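Local structure of sulfonate ABC transporter, periplasmic sulfonate-binding protein SsuA (Methylobacillus flagellatus, 3UIF) at residues A[172-177]-A[245-250]; A[257-260]-A[265-268]. The protein probably serves as the periplasmic substrate-binding component of an ABC importer, capturing sulfonates or related sulfate esters for delivery to the membrane transporter. All blocks are in the same frame, centred on the assembly; numbering follows the deposited sequence.

Both contacts are built on aromatic pairs carried by turns and loops, and they lie in series along the chain, their centres about 14 Å apart. Contact 1 is a surface contact between parts distant in sequence: the end of strand 169-172 with the turn leading into helix 176-181, against the loop between helices 238-245 and 252-257. Contact 2 is local and partly buried, joining two pieces of the loop between helices 252-257 and 276-291. Their chemistry differs accordingly. In contact 1 two rings meet obliquely beside an asparagine and an aspartate, whereas contact 2 is an edge-to-face pair with a buried tryptophan. The contacts also touch, Phe174 CB lying 3.7 Å from Glu258 OE2.

Contact 1: residues A[172-177]-A[245-250]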
loop_
_atom_site.group_PDB
_atom_site.type_symbol
_atom_site.label_atom_id
_atom_site.label_comp_id
_atom_site.label_asym_id
_atom_site.label_seq_id
_atom_site.Cartn_x
_atom_site.Cartn_y
_atom_site.Cartn_z
ATOM N N SER A 172 -6.584 -6.844 10.961
ATOM C CA SER A 172 -6.477 -7.044 9.511
ATOM C C SER A 172 -6.910 -5.821 8.705
ATOM O O SER A 172 -7.148 -4.750 9.263
ATOM C CB SER A 172 -7.318 -8.261 9.091
ATOM O OG SER A 172 -6.867 -8.804 7.852
ATOM N N LEU A 173 -7.021 -5.999 7.392
ATOM C CA LEU A 173 -7.457 -4.938 6.488
ATOM C C LEU A 173 -8.949 -5.064 6.230
ATOM O O LEU A 173 -9.655 -5.694 7.005
ATOM C CB LEU A 173 -6.689 -5.018 5.174
ATOM C CG LEU A 173 -5.157 -5.128 5.240
ATOM C CD1 LEU A 173 -4.584 -5.074 3.827
ATOM C CD2 LEU A 173 -4.530 -4.052 6.111
ATOM N N PHE A 174 -9.418 -4.489 5.126
ATOM C CA PHE A 174 -10.858 -4.418 4.806
ATOM C C PHE A 174 -11.580 -5.765 4.703
ATOM O O PHE A 174 -12.810 -5.812 4.703
ATOM C CB PHE A 174 -11.105 -3.548 3.559
ATOM C CG PHE A 174 -10.659 -4.182 2.257
ATOM C CD1 PHE A 174 -9.406 -4.796 2.133
ATOM C CD2 PHE A 174 -11.483 -4.146 1.146
ATOM C CE1 PHE A 174 -9.005 -5.376 0.937
ATOM C CE2 PHE A 174 -11.088 -4.714 -0.059
ATOM C CZ PHE A 174 -9.856 -5.333 -0.167
ATOM N N ASP A 175 -10.828 -6.861 4.631
ATOM C CA ASP A 175 -11.421 -8.205 4.730
ATOM C C ASP A 175 -12.211 -8.370 6.031
ATOM O O ASP A 175 -13.077 -9.238 6.147
ATOM C CB ASP A 175 -10.353 -9.289 4.607
ATOM C CG ASP A 175 -9.143 -9.011 5.476
ATOM O OD1 ASP A 175 -8.426 -8.023 5.193
ATOM O OD2 ASP A 175 -8.897 -9.786 6.428
ATOM N N SER A 176 -11.918 -7.523 7.006
ATOM C CA SER A 176 -12.674 -7.482 8.259
ATOM C C SER A 176 -14.201 -7.356 8.062
ATOM O O SER A 176 -14.973 -7.951 8.817
ATOM C CB SER A 176 -12.166 -6.340 9.141
ATOM O OG SER A 176 -10.756 -6.389 9.276
ATOM N N TYR A 177 -14.618 -6.604 7.043
ATOM C CA TYR A 177 -16.030 -6.309 6.787
ATOM C C TYR A 177 -16.895 -7.525 6.478
ATOM O O TYR A 177 -18.101 -7.534 6.765
ATOM C CB TYR A 177 -16.163 -5.294 5.657
ATOM C CG TYR A 177 -15.887 -3.884 6.106
ATOM C CD1 TYR A 177 -16.744 -3.233 7.023
ATOM C CD2 TYR A 177 -14.776 -3.191 5.621
ATOM C CE1 TYR A 177 -16.485 -1.937 7.436
ATOM C CE2 TYR A 177 -14.514 -1.897 6.033
ATOM C CZ TYR A 177 -15.361 -1.276 6.934
ATOM O OH TYR A 177 -15.078 0.008 7.323
ATOM N N TYR A 245 -11.488 -1.643 -11.114
ATOM C CA TYR A 245 -10.064 -1.717 -10.766
ATOM C C TYR A 245 -9.748 -2.061 -9.324
ATOM O O TYR A 245 -8.573 -2.068 -8.951
ATOM C CB TYR A 245 -9.332 -0.421 -11.142
ATOM C CG TYR A 245 -9.663 0.036 -12.523
ATOM C CD1 TYR A 245 -10.487 1.144 -12.730
ATOM C CD2 TYR A 245 -9.198 -0.673 -13.638
ATOM C CE1 TYR A 245 -10.819 1.545 -14.015
ATOM C CE2 TYR A 245 -9.515 -0.277 -14.922
ATOM C CZ TYR A 245 -10.317 0.830 -15.103
ATOM O OH TYR A 245 -10.636 1.215 -16.368
ATOM N N SER A 246 -10.762 -2.350 -8.516
ATOM C CA SER A 246 -10.474 -2.644 -7.120
ATOM C C SER A 246 -10.098 -4.111 -6.898
ATOM O O SER A 246 -9.782 -4.832 -7.851
ATOM C CB SER A 246 -11.598 -2.176 -6.187
ATOM O OG SER A 246 -12.838 -2.724 -6.559
ATOM N N ASN A 247 -10.115 -4.551 -5.647
ATOM C CA ASN A 247 -9.725 -5.905 -5.318
ATOM C C ASN A 247 -10.888 -6.869 -5.514
ATOM O O ASN A 247 -11.803 -6.930 -4.687
ATOM C CB ASN A 247 -9.237 -5.935 -3.889
ATOM C CG ASN A 247 -8.469 -7.182 -3.560
ATOM O OD1 ASN A 247 -8.781 -8.273 -4.049
ATOM N ND2 ASN A 247 -7.473 -7.039 -2.692
ATOM N N LYS A 248 -10.848 -7.624 -6.607
ATOM C CA LYS A 248 -11.957 -8.514 -6.959
ATOM C C LYS A 248 -12.056 -9.800 -6.139
ATOM O O LYS A 248 -12.990 -10.581 -6.351
ATOM C CB LYS A 248 -11.925 -8.887 -8.446
ATOM C CG LYS A 248 -11.814 -7.715 -9.403
ATOM C CD LYS A 248 -12.047 -8.218 -10.816
ATOM C CE LYS A 248 -11.697 -7.173 -11.863
ATOM N NZ LYS A 248 -12.710 -6.082 -11.962
ATOM N N ILE A 249 -11.114 -10.051 -5.229
ATOM C CA ILE A 249 -11.250 -11.206 -4.325
ATOM C C ILE A 249 -12.452 -10.959 -3.418
ATOM O O ILE A 249 -13.057 -11.904 -2.889
ATOM C CB ILE A 249 -10.019 -11.437 -3.424
ATOM C CG1 ILE A 249 -8.762 -11.682 -4.251
ATOM C CG2 ILE A 249 -10.257 -12.625 -2.493
ATOM C CD1 ILE A 249 -7.505 -11.801 -3.406
ATOM N N TYR A 250 -12.783 -9.677 -3.272
ATOM C CA TYR A 250 -13.790 -9.214 -2.342
ATOM C C TYR A 250 -14.929 -8.522 -3.055
ATOM O O TYR A 250 -14.702 -7.880 -4.083
ATOM C CB TYR A 250 -13.150 -8.258 -1.344
ATOM C CG TYR A 250 -12.077 -8.930 -0.546
ATOM C CD1 TYR A 250 -12.408 -9.868 0.420
ATOM C CD2 TYR A 250 -10.721 -8.663 -0.781
ATOM C CE1 TYR A 250 -11.427 -10.525 1.137
ATOM C CE2 TYR A 250 -9.733 -9.317 -0.057
ATOM C CZ TYR A 250 -10.101 -10.241 0.903
ATOM O OH TYR A 250 -9.160 -10.901 1.650
#
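Two type I beta turns meet here at the surface of a periplasmic binding protein, Phe174 and Asp175 from Leu173-Ser176 facing Asn247 and Tyr250 from Asn247-Tyr250. The first turn links strand 169-172, in the five-stranded mixed sheet, to helix 176-181; the second lies in the loop between helices 238-245 and 252-257. Phe174 reaches across with the far end of its ring, CZ lying 3.5 Å from Tyr250 CD2. The ring planes stand 65° apart with centroids separated by 5.0 Å, an oblique pairing. Asn247 CB lies 3.8 Å from Phe174 CZ, near the ring plane, and ND2 lies in that plane. With chi1 at -164°, the Asn247 amide swings away from its own N and beside its carbonyl carbon, where OD1 can take the N-H of Ile249 in an Asx turn. Asparagine therefore suits the place twice, its CB packing on the phenylalanine while its amide oxygen secures the turn. A flat phenylalanine ring suits its own place by touching both Tyr250 and, on helix 252-257, Val254 and Asn255; the longer tyrosine reaches on to Asp175. Asp175 offers only its CB to the tyrosine; its carboxylate turns back to the end of strand 169-172, where OD2 accepts from Ser172 OG at 2.7 Å through the syn lone pair. Tyr250 OH lies 3.6 Å from Asp175 CB, nearer to it than to either carboxylate oxygen.

Contact 2: residues A[257-260]-A[265-268]; sequences REYD and SWRQ
Trp266 points the edge of its indole at the face of Tyr259, a T-shaped (edge-to-face) pair. The planes of the tyrosine ring and the six-membered ring of the tryptophan are inclined at 73°, and their centroids are 5.0 Å apart. The touching edge is the CE3-CZ3 side of the indole: CZ3 sits over the centre of the tyrosine ring, 3.6 Å above its plane, while CE3 lies 3.7 Å from Tyr259 CD1. In such a pair the slightly positive hydrogens of one ring meet the electron-rich face of the other. Trp266 extends its indole anti to its own N (chi1 170°), which carries the six-membered ring across to the tyrosine and lets NE1 donate to the carbonyl oxygen of Val232. This bond satisfies the polar atom of a buried side chain. Both residues belong to the loop between helices 252-257 and 276-291. A type I beta turn from Arg257 to Asp260 presents the tyrosine, and an ST motif, with Ser265 OG accepting from Gln268 N at 3.1 Å, shapes the backbone around the tryptophan. Tyrosine suits its position through its flat ring, which takes the indole edge on one face and, toward the rim of the other, CG of Glu258, 3.8 Å above the plane. Replacing it with an alanine would probably leave the CE3-CZ3 edge of the indole without its aromatic partner and open a gap between the two parts of the loop. In the crystal Tyr259 OH is hydrogen-bonded to a glycerol, probably from the crystallisation liquor.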
loop_
_atom_site.group_PDB
_atom_site.type_symbol
_atom_site.label_atom_id
_atom_site.label_comp_id
_atom_site.label_asym_id
_atom_site.label_seq_id
_atom_site.Cartn_x
_atom_site.Cartn_y
_atom_site.Cartn_z
ATOM N N ARG A 257 -16.491 -0.007 1.226
ATOM C CA ARG A 257 -16.487 0.350 2.641
ATOM C C ARG A 257 -15.118 0.774 3.140
ATOM O O ARG A 257 -15.007 1.532 4.106
ATOM C CB ARG A 257 -17.054 -0.785 3.474
ATOM C CG ARG A 257 -18.551 -0.673 3.557
ATOM C CD ARG A 257 -19.128 -1.834 4.313
ATOM N NE ARG A 257 -19.130 -3.024 3.481
ATOM C CZ ARG A 257 -19.585 -4.197 3.885
ATOM N NH1 ARG A 257 -20.065 -4.317 5.114
ATOM N NH2 ARG A 257 -19.554 -5.241 3.073
ATOM N N GLU A 258 -14.084 0.280 2.474
ATOM C CA GLU A 258 -12.714 0.681 2.751
ATOM C C GLU A 258 -12.544 2.213 2.658
ATOM O O GLU A 258 -11.744 2.793 3.400
ATOM C CB GLU A 258 -11.736 -0.090 1.828
ATOM C CG GLU A 258 -10.332 0.495 1.649
ATOM C CD GLU A 258 -9.508 0.540 2.932
ATOM O OE1 GLU A 258 -8.423 1.157 2.921
ATOM O OE2 GLU A 258 -9.909 -0.023 3.964
ATOM N N TYR A 259 -13.324 2.853 1.784
ATOM C CA TYR A 259 -13.269 4.305 1.595
ATOM C C TYR A 259 -14.366 5.059 2.331
ATOM O O TYR A 259 -14.416 6.274 2.308
ATOM C CB TYR A 259 -13.275 4.646 0.101
ATOM C CG TYR A 259 -12.070 4.068 -0.575
ATOM C CD1 TYR A 259 -10.877 4.774 -0.610
ATOM C CD2 TYR A 259 -12.092 2.778 -1.112
ATOM C CE1 TYR A 259 -9.752 4.244 -1.195
ATOM C CE2 TYR A 259 -10.961 2.231 -1.691
ATOM C CZ TYR A 259 -9.792 2.973 -1.732
ATOM O OH TYR A 259 -8.648 2.456 -2.306
ATOM N N ASP A 260 -15.233 4.336 3.013
ATOM C CA ASP A 260 -16.385 4.928 3.676
ATOM C C ASP A 260 -15.996 5.577 5.009
ATOM O O ASP A 260 -15.265 4.979 5.804
ATOM C CB ASP A 260 -17.402 3.834 3.926
ATOM C CG ASP A 260 -18.738 4.176 3.378
ATOM O OD1 ASP A 260 -19.541 4.839 4.109
ATOM O OD2 ASP A 260 -18.979 3.782 2.205
ATOM N N SER A 265 -10.166 11.880 2.324
ATOM C CA SER A 265 -11.107 11.890 1.207
ATOM C C SER A 265 -10.688 10.953 0.086
ATOM O O SER A 265 -9.559 10.474 0.050
ATOM C CB SER A 265 -11.253 13.300 0.649
ATOM O OG SER A 265 -10.192 13.607 -0.215
ATOM N N TRP A 266 -11.617 10.704 -0.829
ATOM C CA TRP A 266 -11.360 9.878 -1.995
ATOM C C TRP A 266 -10.164 10.339 -2.806
ATOM O O TRP A 266 -9.298 9.533 -3.164
ATOM C CB TRP A 266 -12.610 9.810 -2.871
ATOM C CG TRP A 266 -12.321 9.172 -4.194
ATOM C CD1 TRP A 266 -12.263 9.787 -5.438
ATOM C CD2 TRP A 266 -11.953 7.778 -4.436
ATOM N NE1 TRP A 266 -11.941 8.883 -6.413
ATOM C CE2 TRP A 266 -11.732 7.660 -5.879
ATOM C CE3 TRP A 266 -11.823 6.644 -3.634
ATOM C CZ2 TRP A 266 -11.389 6.464 -6.471
ATOM C CZ3 TRP A 266 -11.482 5.439 -4.242
ATOM C CH2 TRP A 266 -11.272 5.356 -5.631
ATOM N N ARG A 267 -10.111 11.639 -3.092
ATOM C CA ARG A 267 -9.001 12.242 -3.799
ATOM C C ARG A 267 -7.690 12.136 -3.027
ATOM O O ARG A 267 -6.652 11.780 -3.583
ATOM C CB ARG A 267 -9.311 13.702 -4.101
ATOM C CG ARG A 267 -8.340 14.344 -5.086
ATOM C CD ARG A 267 -8.445 15.860 -5.082
ATOM N NE ARG A 267 -9.705 16.308 -5.662
ATOM C CZ ARG A 267 -9.958 17.567 -6.031
ATOM N NH1 ARG A 267 -9.022 18.506 -5.884
ATOM N NH2 ARG A 267 -11.145 17.888 -6.550
ATOM N N GLN A 268 -7.739 12.452 -1.745
ATOM C CA GLN A 268 -6.551 12.396 -0.900
ATOM C C GLN A 268 -5.946 10.987 -0.757
ATOM O O GLN A 268 -4.738 10.841 -0.554
ATOM C CB GLN A 268 -6.838 13.027 0.466
ATOM C CG GLN A 268 -7.023 14.534 0.434
ATOM C CD GLN A 268 -5.757 15.275 0.021
ATOM O OE1 GLN A 268 -5.693 15.877 -1.064
ATOM N NE2 GLN A 268 -4.737 15.227 0.872
#